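Local atomic coordinates of endoglucanase (PDB entry 1DYS), a protein that hydrolyses internal beta-1,4-glucosidic linkages in cellulose as a glycoside hydrolase family 6 endoglucanase, and so helps to recycle plant biomass. Residues Phe216-Ser221 / Pro241-Tyr246; Gly322-Pro325 / Trp330-Ala333; Leu83-Leu88 / Asn114-Pro119; Gln198-Ile203 / Asn252-Arg257. All blocks are in the same frame, centred on the assembly; numbering follows the deposited sequence. Where two conformers were deposited one is given.

Contact 1. Residues Phe216-Ser221 / Pro241-Tyr246; sequences FSSNVS and PDESRY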
loop_
_atom_site.group_PDB
_atom_site.type_symbol
_atom_site.label_atom_id
_atom_site.label_comp_id
_atom_site.label_asym_id
_atom_site.label_seq_id
_atom_site.Cartn_x
_atom_site.Cartn_y
_atom_site.Cartn_z
ATOM N N PHE A 216 12.841 24.457 -1.235
ATOM C CA PHE A 216 12.520 23.220 -1.946
ATOM C C PHE A 216 13.235 21.980 -1.428
ATOM O O PHE A 216 14.262 22.162 -0.779
ATOM C CB PHE A 216 12.918 23.365 -3.459
ATOM C CG PHE A 216 12.402 24.698 -3.993
ATOM C CD1 PHE A 216 11.060 24.846 -4.263
ATOM C CD2 PHE A 216 13.262 25.795 -4.100
ATOM C CE1 PHE A 216 10.536 26.059 -4.682
ATOM C CE2 PHE A 216 12.736 26.996 -4.529
ATOM C CZ PHE A 216 11.395 27.141 -4.808
ATOM N N SER A 217 12.760 20.789 -1.818
ATOM C CA SER A 217 13.531 19.591 -1.470
ATOM C C SER A 217 13.835 18.864 -2.777
ATOM O O SER A 217 13.094 19.035 -3.749
ATOM C CB SER A 217 12.780 18.679 -0.494
ATOM O OG SER A 217 11.482 18.298 -0.987
ATOM N N SER A 218 14.906 18.068 -2.790
ATOM C CA SER A 218 15.229 17.306 -4.004
ATOM C C SER A 218 15.963 16.029 -3.632
ATOM O O SER A 218 16.486 15.880 -2.524
ATOM C CB SER A 218 16.042 18.160 -4.969
ATOM O OG SER A 218 17.363 18.310 -4.464
ATOM N N ASN A 219 15.945 15.100 -4.596
ATOM C CA ASN A 219 16.573 13.795 -4.471
ATOM C C ASN A 219 15.852 12.903 -3.464
ATOM O O ASN A 219 16.466 11.873 -3.069
ATOM C CB ASN A 219 18.066 13.897 -4.088
ATOM C CG ASN A 219 18.929 12.771 -4.657
ATOM O OD1 ASN A 219 18.716 12.468 -5.830
ATOM N ND2 ASN A 219 19.836 12.262 -3.824
ATOM N N VAL A 220 14.653 13.272 -3.011
ATOM C CA VAL A 220 13.965 12.436 -2.020
ATOM C C VAL A 220 13.640 11.101 -2.676
ATOM O O VAL A 220 13.076 10.965 -3.748
ATOM C CB VAL A 220 12.685 13.104 -1.489
ATOM C CG1 VAL A 220 11.983 12.098 -0.566
ATOM C CG2 VAL A 220 13.061 14.413 -0.809
ATOM N N SER A 221 14.089 10.026 -2.035
ATOM C CA SER A 221 14.006 8.664 -2.487
ATOM C C SER A 221 14.872 8.371 -3.699
ATOM O O SER A 221 14.730 7.252 -4.176
ATOM C CB SER A 221 12.578 8.202 -2.816
ATOM O OG SER A 221 11.706 8.645 -1.759
ATOM N N PRO A 241 23.935 17.989 -13.257
ATOM C CA PRO A 241 24.471 16.655 -13.113
ATOM C C PRO A 241 24.744 16.159 -11.718
ATOM O O PRO A 241 25.075 14.982 -11.559
ATOM C CB PRO A 241 25.744 16.611 -14.001
ATOM C CG PRO A 241 26.223 18.017 -13.698
ATOM C CD PRO A 241 25.001 18.905 -13.709
ATOM N N ASP A 242 24.555 17.005 -10.717
ATOM C CA ASP A 242 24.566 16.585 -9.321
ATOM C C ASP A 242 23.553 17.492 -8.632
ATOM O O ASP A 242 23.046 18.432 -9.292
ATOM C CB ASP A 242 25.932 16.513 -8.689
ATOM C CG ASP A 242 26.698 17.804 -8.685
ATOM O OD1 ASP A 242 26.059 18.852 -8.896
ATOM O OD2 ASP A 242 27.932 17.763 -8.480
ATOM N N GLU A 243 23.152 17.118 -7.421
ATOM C CA GLU A 243 22.102 17.856 -6.728
ATOM C C GLU A 243 22.533 19.236 -6.293
ATOM O O GLU A 243 21.706 20.149 -6.228
ATOM C CB GLU A 243 21.535 16.975 -5.617
ATOM C CG GLU A 243 20.878 15.729 -6.237
ATOM C CD GLU A 243 19.584 16.095 -6.962
ATOM O OE1 GLU A 243 18.702 16.616 -6.250
ATOM O OE2 GLU A 243 19.478 15.935 -8.180
ATOM N N SER A 244 23.827 19.405 -5.994
ATOM C CA SER A 244 24.327 20.733 -5.650
ATOM C C SER A 244 24.134 21.633 -6.866
ATOM O O SER A 244 23.657 22.754 -6.666
ATOM C CB SER A 244 25.801 20.691 -5.257
ATOM O OG SER A 244 26.223 22.035 -4.983
ATOM N N ARG A 245 24.447 21.187 -8.089
ATOM C CA ARG A 245 24.247 22.071 -9.237
ATOM C C ARG A 245 22.769 22.201 -9.581
ATOM O O ARG A 245 22.288 23.247 -10.014
ATOM C CB ARG A 245 25.085 21.701 -10.449
ATOM C CG ARG A 245 26.553 22.104 -10.164
ATOM C CD ARG A 245 27.412 21.478 -11.252
ATOM N NE ARG A 245 27.813 20.112 -10.870
ATOM C CZ ARG A 245 28.602 19.393 -11.669
ATOM N NH1 ARG A 245 28.979 19.933 -12.834
ATOM N NH2 ARG A 245 28.994 18.181 -11.326
ATOM N N TYR A 246 21.980 21.153 -9.288
ATOM C CA TYR A 246 20.529 21.293 -9.543
ATOM C C TYR A 246 19.955 22.405 -8.668
ATOM O O TYR A 246 19.222 23.248 -9.195
ATOM C CB TYR A 246 19.824 19.962 -9.278
ATOM C CG TYR A 246 18.312 20.014 -9.446
ATOM C CD1 TYR A 246 17.710 20.540 -10.568
ATOM C CD2 TYR A 246 17.487 19.483 -8.465
ATOM C CE1 TYR A 246 16.330 20.593 -10.722
ATOM C CE2 TYR A 246 16.111 19.518 -8.589
ATOM C CZ TYR A 246 15.540 20.057 -9.730
ATOM O OH TYR A 246 14.174 20.135 -9.855
#
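S218 OG donates to E243 OE1 at 2.8 Å, meeting that oxygen nearly along its C-O bond. The same oxygen lies 3.5 Å from N219 CB, and beyond it the N219 amide stacks on the E243 carboxylate with the two planes only 23° apart. E243 folds at its second torsion (chi2 -71°), which turns the acid back toward the end of the strand. Its other oxygen, OE2, takes bonds from G184 N and N224 ND2, so both carboxylate oxygens are held. Cutting E243 back to alanine removes the carboxylate, which is likely to leave S218 OG, G184 N and N224 ND2 without this acceptor and the N219 amide without its stacking partner. Beside this, Y246 offers its ring edge, CE2, to S218 CB at 3.9 Å, while its hydroxyl bonds V181 O. One shell further out, D242 caps the helix: OD1 accepts from R245 N at 2.9 Å, and R245 also grips the carboxylate side-on through NE and NH2. N219, tied to D266 O and N224 N, lies next to N222, which probably binds substrate. The contact thus joins the C-terminal end of strand 215-218 to the start of helix 243-255, with strand 262-266 alongside.

Contact 2. Residues Gly322-Pro325 / Trp330-Ala333; sequences GGAP and WFDA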
loop_
_atom_site.group_PDB
_atom_site.type_symbol
_atom_site.label_atom_id
_atom_site.label_comp_id
_atom_site.label_asym_id
_atom_site.label_seq_id
_atom_site.Cartn_x
_atom_site.Cartn_y
_atom_site.Cartn_z
ATOM N N GLY A 322 17.065 -8.396 -6.248
ATOM C CA GLY A 322 16.453 -9.687 -5.922
ATOM C C GLY A 322 16.052 -9.744 -4.457
ATOM O O GLY A 322 16.826 -9.335 -3.585
ATOM N N GLY A 323 14.844 -10.216 -4.166
ATOM C CA GLY A 323 14.381 -10.329 -2.790
ATOM C C GLY A 323 13.608 -9.132 -2.289
ATOM O O GLY A 323 13.099 -9.133 -1.161
ATOM N N ALA A 324 13.434 -8.107 -3.124
ATOM C CA ALA A 324 12.690 -6.927 -2.730
ATOM C C ALA A 324 11.218 -7.133 -2.435
ATOM O O ALA A 324 10.413 -7.598 -3.267
ATOM C CB ALA A 324 12.821 -5.911 -3.873
ATOM N N PRO A 325 10.803 -6.710 -1.239
ATOM C CA PRO A 325 9.423 -6.705 -0.795
ATOM C C PRO A 325 8.592 -5.558 -1.309
ATOM O O PRO A 325 9.196 -4.736 -2.012
ATOM C CB PRO A 325 9.523 -6.647 0.752
ATOM C CG PRO A 325 10.846 -5.955 0.966
ATOM C CD PRO A 325 11.745 -6.161 -0.228
ATOM N N TRP A 330 10.348 -3.577 4.988
ATOM C CA TRP A 330 11.773 -3.627 5.284
ATOM C C TRP A 330 12.470 -4.658 4.410
ATOM O O TRP A 330 11.995 -5.766 4.160
ATOM C CB TRP A 330 11.936 -3.979 6.760
ATOM C CG TRP A 330 13.372 -3.797 7.155
ATOM C CD1 TRP A 330 14.281 -4.740 7.465
ATOM C CD2 TRP A 330 14.021 -2.521 7.310
ATOM N NE1 TRP A 330 15.507 -4.167 7.806
ATOM C CE2 TRP A 330 15.330 -2.793 7.722
ATOM C CE3 TRP A 330 13.637 -1.192 7.136
ATOM C CZ2 TRP A 330 16.284 -1.801 7.961
ATOM C CZ3 TRP A 330 14.554 -0.185 7.390
ATOM C CH2 TRP A 330 15.881 -0.494 7.783
ATOM N N PHE A 331 13.616 -4.261 3.871
ATOM C CA PHE A 331 14.406 -5.045 2.931
ATOM C C PHE A 331 15.812 -5.127 3.532
ATOM O O PHE A 331 16.664 -4.300 3.187
ATOM C CB PHE A 331 14.381 -4.344 1.567
ATOM C CG PHE A 331 15.049 -5.050 0.415
ATOM C CD1 PHE A 331 15.588 -6.321 0.549
ATOM C CD2 PHE A 331 15.096 -4.442 -0.832
ATOM C CE1 PHE A 331 16.187 -6.970 -0.522
ATOM C CE2 PHE A 331 15.698 -5.067 -1.909
ATOM C CZ PHE A 331 16.238 -6.328 -1.742
ATOM N N ASP A 332 15.949 -6.089 4.466
ATOM C CA ASP A 332 17.188 -6.084 5.250
ATOM C C ASP A 332 18.454 -6.318 4.472
ATOM O O ASP A 332 19.471 -5.702 4.829
ATOM C CB ASP A 332 17.012 -7.027 6.449
ATOM C CG ASP A 332 18.039 -6.704 7.520
ATOM O OD1 ASP A 332 17.871 -5.632 8.134
ATOM O OD2 ASP A 332 18.964 -7.527 7.736
ATOM N N ALA A 333 18.462 -7.105 3.383
ATOM C CA ALA A 333 19.695 -7.233 2.618
ATOM C C ALA A 333 20.105 -5.883 1.985
ATOM O O ALA A 333 21.289 -5.643 1.772
ATOM C CB ALA A 333 19.497 -8.278 1.523
#
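At the entrance to helix 332-340, its N-cap residue F331 packs its ring against the preceding loop, G322-P325. Two CH-pi contacts fall on one face: A324 CA stands 3.8 Å from the F331 ring centroid, 19° off the normal, and P325 CD stands 4.0 Å from it. The methyl of A324 reaches further out, with CB 3.6 Å from F331 CE2, and G322 O meets the ring edge 3.6 Å from F331 CZ. A first torsion of -175° swings the phenyl group away from the backbone N and over the loop, and the F331 and P325 side chains cross at about a right angle. P325 CG also rests 3.4 Å from W330 O. G323 has a positive phi, where a CB would press on the carbonyl of G322. Replacing F331 with a serine would probably strip A324 and P325 of the face they lie on and open a gap under the loop. W330 points the other way, its NE1 bonding D332 OD1 at 2.8 Å; its backbone N bonds E97 OE1 of the second subunit, and its ring nears E314, a probable substrate-binding residue. The contact joins the loop after strand 303-307 to the start of helix 332-340, with helix 15-29 packed on W330.

Contact 3. Residues Leu83-Leu88 / Asn114-Pro119; sequences LVLYNL and NEYVNP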
loop_
_atom_site.group_PDB
_atom_site.type_symbol
_atom_site.label_atom_id
_atom_site.label_comp_id
_atom_site.label_asym_id
_atom_site.label_seq_id
_atom_site.Cartn_x
_atom_site.Cartn_y
_atom_site.Cartn_z
ATOM N N LEU A 83 9.273 16.142 8.594
ATOM C CA LEU A 83 8.020 15.420 8.302
ATOM C C LEU A 83 7.794 15.458 6.784
ATOM O O LEU A 83 8.025 16.508 6.181
ATOM C CB LEU A 83 6.789 16.056 8.959
ATOM C CG LEU A 83 6.815 16.061 10.495
ATOM C CD1 LEU A 83 5.558 16.801 10.988
ATOM C CD2 LEU A 83 6.894 14.658 11.037
ATOM N N VAL A 84 7.268 14.371 6.224
ATOM C CA VAL A 84 6.973 14.363 4.777
ATOM C C VAL A 84 5.434 14.389 4.664
ATOM O O VAL A 84 4.805 13.521 5.235
ATOM C CB VAL A 84 7.494 13.102 4.071
ATOM C CG1 VAL A 84 7.325 13.301 2.559
ATOM C CG2 VAL A 84 8.987 12.894 4.366
ATOM N N LEU A 85 4.906 15.453 4.078
ATOM C CA LEU A 85 3.444 15.587 3.913
ATOM C C LEU A 85 3.208 15.013 2.525
ATOM O O LEU A 85 3.624 15.607 1.513
ATOM C CB LEU A 85 3.107 17.081 4.032
ATOM C CG LEU A 85 1.614 17.407 4.072
ATOM C CD1 LEU A 85 1.403 18.661 4.906
ATOM C CD2 LEU A 85 1.071 17.567 2.665
ATOM N N TYR A 86 2.592 13.826 2.500
ATOM C CA TYR A 86 2.498 13.078 1.246
ATOM C C TYR A 86 1.196 12.296 1.134
ATOM O O TYR A 86 1.204 11.102 1.408
ATOM C CB TYR A 86 3.715 12.133 1.162
ATOM C CG TYR A 86 3.883 11.230 -0.009
ATOM C CD1 TYR A 86 3.827 11.678 -1.326
ATOM C CD2 TYR A 86 4.115 9.855 0.158
ATOM C CE1 TYR A 86 4.030 10.849 -2.428
ATOM C CE2 TYR A 86 4.292 9.008 -0.909
ATOM C CZ TYR A 86 4.247 9.500 -2.204
ATOM O OH TYR A 86 4.434 8.626 -3.256
ATOM N N ASN A 87 0.127 12.998 0.777
ATOM C CA ASN A 87 -1.155 12.263 0.576
ATOM C C ASN A 87 -2.007 12.930 -0.475
ATOM O O ASN A 87 -3.266 12.897 -0.424
ATOM C CB ASN A 87 -1.853 12.145 1.926
ATOM C CG ASN A 87 -2.886 11.012 1.925
ATOM O OD1 ASN A 87 -2.862 10.119 1.079
ATOM N ND2 ASN A 87 -3.790 11.062 2.885
ATOM N N LEU A 88 -1.379 13.504 -1.502
ATOM C CA LEU A 88 -2.150 14.194 -2.544
ATOM C C LEU A 88 -3.164 13.308 -3.219
ATOM O O LEU A 88 -2.987 12.108 -3.491
ATOM C CB LEU A 88 -1.119 14.615 -3.636
ATOM C CG LEU A 88 -1.513 15.756 -4.576
ATOM C CD1 LEU A 88 -1.682 17.053 -3.795
ATOM C CD2 LEU A 88 -0.446 15.906 -5.663
ATOM N N ASN A 114 -9.732 18.437 4.650
ATOM C CA ASN A 114 -10.359 18.300 5.952
ATOM C C ASN A 114 -9.894 17.129 6.781
ATOM O O ASN A 114 -9.863 17.282 8.015
ATOM C CB ASN A 114 -11.900 18.215 5.725
ATOM C CG ASN A 114 -12.342 19.471 4.970
ATOM O OD1 ASN A 114 -11.929 20.577 5.292
ATOM N ND2 ASN A 114 -13.159 19.339 3.936
ATOM N N GLU A 115 -9.520 16.021 6.185
ATOM C CA GLU A 115 -9.121 14.853 6.955
ATOM C C GLU A 115 -7.595 14.674 7.015
ATOM O O GLU A 115 -7.212 13.846 7.857
ATOM C CB GLU A 115 -9.754 13.589 6.343
ATOM C CG GLU A 115 -11.266 13.516 6.508
ATOM C CD GLU A 115 -11.846 12.204 5.998
ATOM O OE1 GLU A 115 -11.520 11.110 6.515
ATOM O OE2 GLU A 115 -12.601 12.229 5.011
ATOM N N TYR A 116 -6.862 15.412 6.169
ATOM C CA TYR A 116 -5.402 15.219 6.196
ATOM C C TYR A 116 -4.655 16.530 6.472
ATOM O O TYR A 116 -4.023 16.540 7.539
ATOM C CB TYR A 116 -4.945 14.489 4.934
ATOM C CG TYR A 116 -3.441 14.289 4.884
ATOM C CD1 TYR A 116 -2.824 13.272 5.604
ATOM C CD2 TYR A 116 -2.650 15.157 4.160
ATOM C CE1 TYR A 116 -1.438 13.107 5.588
ATOM C CE2 TYR A 116 -1.249 15.007 4.135
ATOM C CZ TYR A 116 -0.675 13.974 4.833
ATOM O OH TYR A 116 0.701 13.805 4.826
ATOM N N VAL A 117 -4.816 17.562 5.649
ATOM C CA VAL A 117 -4.093 18.800 5.960
ATOM C C VAL A 117 -4.560 19.436 7.271
ATOM O O VAL A 117 -3.711 19.773 8.110
ATOM C CB VAL A 117 -4.201 19.783 4.779
ATOM C CG1 VAL A 117 -3.555 21.104 5.079
ATOM C CG2 VAL A 117 -3.520 19.141 3.545
ATOM N N ASN A 118 -5.876 19.551 7.512
ATOM C CA ASN A 118 -6.264 20.226 8.766
ATOM C C ASN A 118 -5.679 19.620 10.001
ATOM O O ASN A 118 -5.050 20.335 10.812
ATOM C CB ASN A 118 -7.779 20.398 8.821
ATOM C CG ASN A 118 -8.220 21.393 7.770
ATOM O OD1 ASN A 118 -7.524 22.096 7.046
ATOM N ND2 ASN A 118 -9.564 21.464 7.648
ATOM N N PRO A 119 -5.782 18.337 10.203
ATOM C CA PRO A 119 -5.266 17.644 11.369
ATOM C C PRO A 119 -3.749 17.771 11.429
ATOM O O PRO A 119 -3.189 17.903 12.525
ATOM C CB PRO A 119 -5.778 16.209 11.416
ATOM C CG PRO A 119 -6.619 16.137 10.183
ATOM C CD PRO A 119 -6.628 17.431 9.409
#
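The Y116 ring has N87 CB on one face, 3.6 Å from its centroid and just 8° off the normal, a well-centred CH-pi contact. L85 CD2 lies at the ring's edge, in plane, and L85 CG packs obliquely against Y116 CE2 at 3.7 Å. The N87 amide stands steeply to the ring, the planes 79° apart, with ND2 3.6 Å from Y116 CD1. That nitrogen bonds E101 OE2 and lies against the ring at the same time. Because Y116 holds CG anti to its own N (chi1 179°), the phenol stretches from helix 108-126 across to the end of strand 79-85. There Y116 OH accepts from Y86 N at 3.0 Å, in a bond that is somewhat bent. The helix belongs to the beta-alpha-beta unit that links strand 79-85 to its parallel neighbour 132-136 in the family 6 barrel; it has a wider pi-type turn at 114-117, where Y116 itself sits. Y86 turns away from the helix, its OH bonded to D92, probably one of two proton-donor acids. Since Y116 OH also donates to I53 O, one buried hydroxyl both gives and takes a bond, tying the helix to two adjacent strands, and so probably helps to fix the backbone from which Y86 reaches D92.

Contact 4. Residues Gln198-Ile203 / Asn252-Arg257; sequences QEVATI and NAMRQR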
loop_
_atom_site.group_PDB
_atom_site.type_symbol
_atom_site.label_atom_id
_atom_site.label_comp_id
_atom_site.label_asym_id
_atom_site.label_seq_id
_atom_site.Cartn_x
_atom_site.Cartn_y
_atom_site.Cartn_z
ATOM N N GLN A 198 7.799 28.005 -12.990
ATOM C CA GLN A 198 6.469 28.493 -13.316
ATOM C C GLN A 198 5.426 27.761 -12.470
ATOM O O GLN A 198 4.477 28.343 -11.952
ATOM C CB GLN A 198 6.174 28.315 -14.817
ATOM C CG GLN A 198 4.779 28.851 -15.197
ATOM C CD GLN A 198 4.770 30.348 -14.872
ATOM O OE1 GLN A 198 5.604 31.049 -15.449
ATOM N NE2 GLN A 198 3.916 30.813 -13.972
ATOM N N GLU A 199 5.640 26.441 -12.353
ATOM C CA GLU A 199 4.739 25.630 -11.522
ATOM C C GLU A 199 4.739 26.093 -10.085
ATOM O O GLU A 199 3.670 26.208 -9.460
ATOM C CB GLU A 199 5.117 24.158 -11.627
ATOM C CG GLU A 199 3.961 23.178 -11.605
ATOM C CD GLU A 199 2.685 23.626 -12.277
ATOM O OE1 GLU A 199 2.684 24.273 -13.335
ATOM O OE2 GLU A 199 1.618 23.286 -11.691
ATOM N N VAL A 200 5.915 26.345 -9.499
ATOM C CA VAL A 200 6.010 26.872 -8.148
ATOM C C VAL A 200 5.347 28.245 -8.063
ATOM O O VAL A 200 4.647 28.513 -7.096
ATOM C CB VAL A 200 7.503 26.919 -7.749
ATOM C CG1 VAL A 200 7.705 27.641 -6.448
ATOM C CG2 VAL A 200 8.078 25.498 -7.701
ATOM N N ALA A 201 5.592 29.107 -9.075
ATOM C CA ALA A 201 4.951 30.422 -8.979
ATOM C C ALA A 201 3.423 30.260 -8.966
ATOM O O ALA A 201 2.771 30.944 -8.170
ATOM C CB ALA A 201 5.389 31.399 -10.049
ATOM N N THR A 202 2.860 29.450 -9.836
ATOM C CA THR A 202 1.413 29.236 -9.886
ATOM C C THR A 202 0.879 28.689 -8.578
ATOM O O THR A 202 -0.161 29.152 -8.110
ATOM C CB THR A 202 1.068 28.288 -11.042
ATOM O OG1 THR A 202 1.458 28.919 -12.265
ATOM C CG2 THR A 202 -0.406 27.927 -11.072
ATOM N N ILE A 203 1.541 27.678 -7.999
ATOM C CA ILE A 203 1.126 27.134 -6.719
ATOM C C ILE A 203 1.173 28.144 -5.590
ATOM O O ILE A 203 0.281 28.140 -4.728
ATOM C CB ILE A 203 1.985 25.906 -6.323
ATOM C CG1 ILE A 203 1.510 24.759 -7.223
ATOM C CG2 ILE A 203 1.917 25.549 -4.853
ATOM C CD1 ILE A 203 2.510 23.641 -7.348
ATOM N N ASN A 252 18.623 29.908 -9.068
ATOM C CA ASN A 252 18.832 31.027 -10.003
ATOM C C ASN A 252 17.583 31.385 -10.794
ATOM O O ASN A 252 17.234 32.571 -10.962
ATOM C CB ASN A 252 20.025 30.666 -10.905
ATOM C CG ASN A 252 21.359 30.712 -10.183
ATOM O OD1 ASN A 252 21.472 31.077 -9.005
ATOM N ND2 ASN A 252 22.461 30.322 -10.819
ATOM N N ALA A 253 16.802 30.394 -11.241
ATOM C CA ALA A 253 15.556 30.578 -11.943
ATOM C C ALA A 253 14.532 31.220 -11.007
ATOM O O ALA A 253 13.812 32.121 -11.436
ATOM C CB ALA A 253 14.974 29.286 -12.493
ATOM N N MET A 254 14.455 30.769 -9.760
ATOM C CA MET A 254 13.534 31.339 -8.793
ATOM C C MET A 254 13.829 32.787 -8.450
ATOM O O MET A 254 12.944 33.611 -8.253
ATOM C CB MET A 254 13.571 30.511 -7.493
ATOM C CG MET A 254 13.129 29.075 -7.748
ATOM S SD MET A 254 11.354 28.869 -8.092
ATOM C CE MET A 254 11.386 27.091 -8.410
ATOM N N ARG A 255 15.113 33.062 -8.256
ATOM C CA ARG A 255 15.599 34.387 -7.887
ATOM C C ARG A 255 15.180 35.476 -8.848
ATOM O O ARG A 255 14.738 36.563 -8.478
ATOM C CB ARG A 255 17.132 34.256 -7.830
ATOM C CG ARG A 255 17.807 35.604 -7.642
ATOM C CD ARG A 255 19.276 35.403 -7.348
ATOM N NE ARG A 255 19.487 34.565 -6.171
ATOM C CZ ARG A 255 20.075 33.383 -6.186
ATOM N NH1 ARG A 255 20.482 32.865 -7.344
ATOM N NH2 ARG A 255 20.251 32.661 -5.099
ATOM N N GLN A 256 15.248 35.191 -10.148
ATOM C CA GLN A 256 14.880 36.050 -11.239
ATOM C C GLN A 256 13.380 36.305 -11.322
ATOM O O GLN A 256 12.925 37.207 -12.035
ATOM C CB GLN A 256 15.293 35.439 -12.584
ATOM C CG GLN A 256 16.736 35.656 -12.965
ATOM C CD GLN A 256 17.246 37.021 -12.525
ATOM O OE1 GLN A 256 18.206 37.094 -11.765
ATOM N NE2 GLN A 256 16.562 38.072 -12.951
ATOM N N ARG A 257 12.596 35.462 -10.652
ATOM C CA ARG A 257 11.151 35.626 -10.621
ATOM C C ARG A 257 10.760 36.123 -9.228
ATOM O O ARG A 257 9.600 36.248 -8.832
ATOM C CB ARG A 257 10.397 34.356 -10.981
ATOM C CG ARG A 257 10.699 33.742 -12.348
ATOM C CD ARG A 257 10.187 32.304 -12.336
ATOM N NE ARG A 257 10.088 31.655 -13.619
ATOM C CZ ARG A 257 8.985 31.385 -14.315
ATOM N NH1 ARG A 257 7.781 31.754 -13.916
ATOM N NH2 ARG A 257 9.140 30.739 -15.466
HETATM O O HOH W 1 7.601 29.854 -17.764
#
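Q198 and V200 of helix 190-207 meet M254 near the end of helix 243-255 and R257 just beyond it; these helices precede and follow strand 215-218 in the alpha/beta barrel. The apolar part is small: V200 CG2 touches M254 CE at 3.7 Å, the two side chains crossing at about a right angle. M254 turns at its second torsion (chi2 -71°), which carries the methyl toward the valine although its CB does not face it. A197 and L259 also pack on the methionine, while I141 of helix 140-146 covers V200. The polar part is nearer the surface. R257 runs extended from CG to NE and lays a face of its guanidinium over the backbone of Q198. Its NH1 donates to Q198 OE1 at 2.8 Å, almost straight at 177°. The oxygen lies in the guanidinium plane, yet the donor comes from above the amide's carbonyl plane, 62° out of it. The charge is paired through R257 NH2 with E194 OE1, one turn earlier on the same helix as Q198, so the arginine is held by both residues. A water bridges the pair, accepting from R257 NH2 at 2.9 Å and donating to Q198 OE1 at 3.3 Å.

Overall arrangement
Contacts 1 and 4 share helix 243-255 and meet directly: F216 CZ lies 3.6 Å from M254 CE, and F216 CE1 lies 3.7 Å from V200 CG1, so the strand's phenylalanine fills in between the two helices although the contact centres are about 17 Å apart. Contact 3 sits on the same parallel sheet as contact 1, across the centre of the chain, with centres about 24 Å apart. Contact 2 is peripheral, its centre about 39 Å from that of contact 4. Three of the four lie near residues that probably bind substrate or act in catalysis: contact 3 through Y86 at D92, contact 1 beside N222 and N183, contact 2 through W330 near E314. Contact 4 lies away from them.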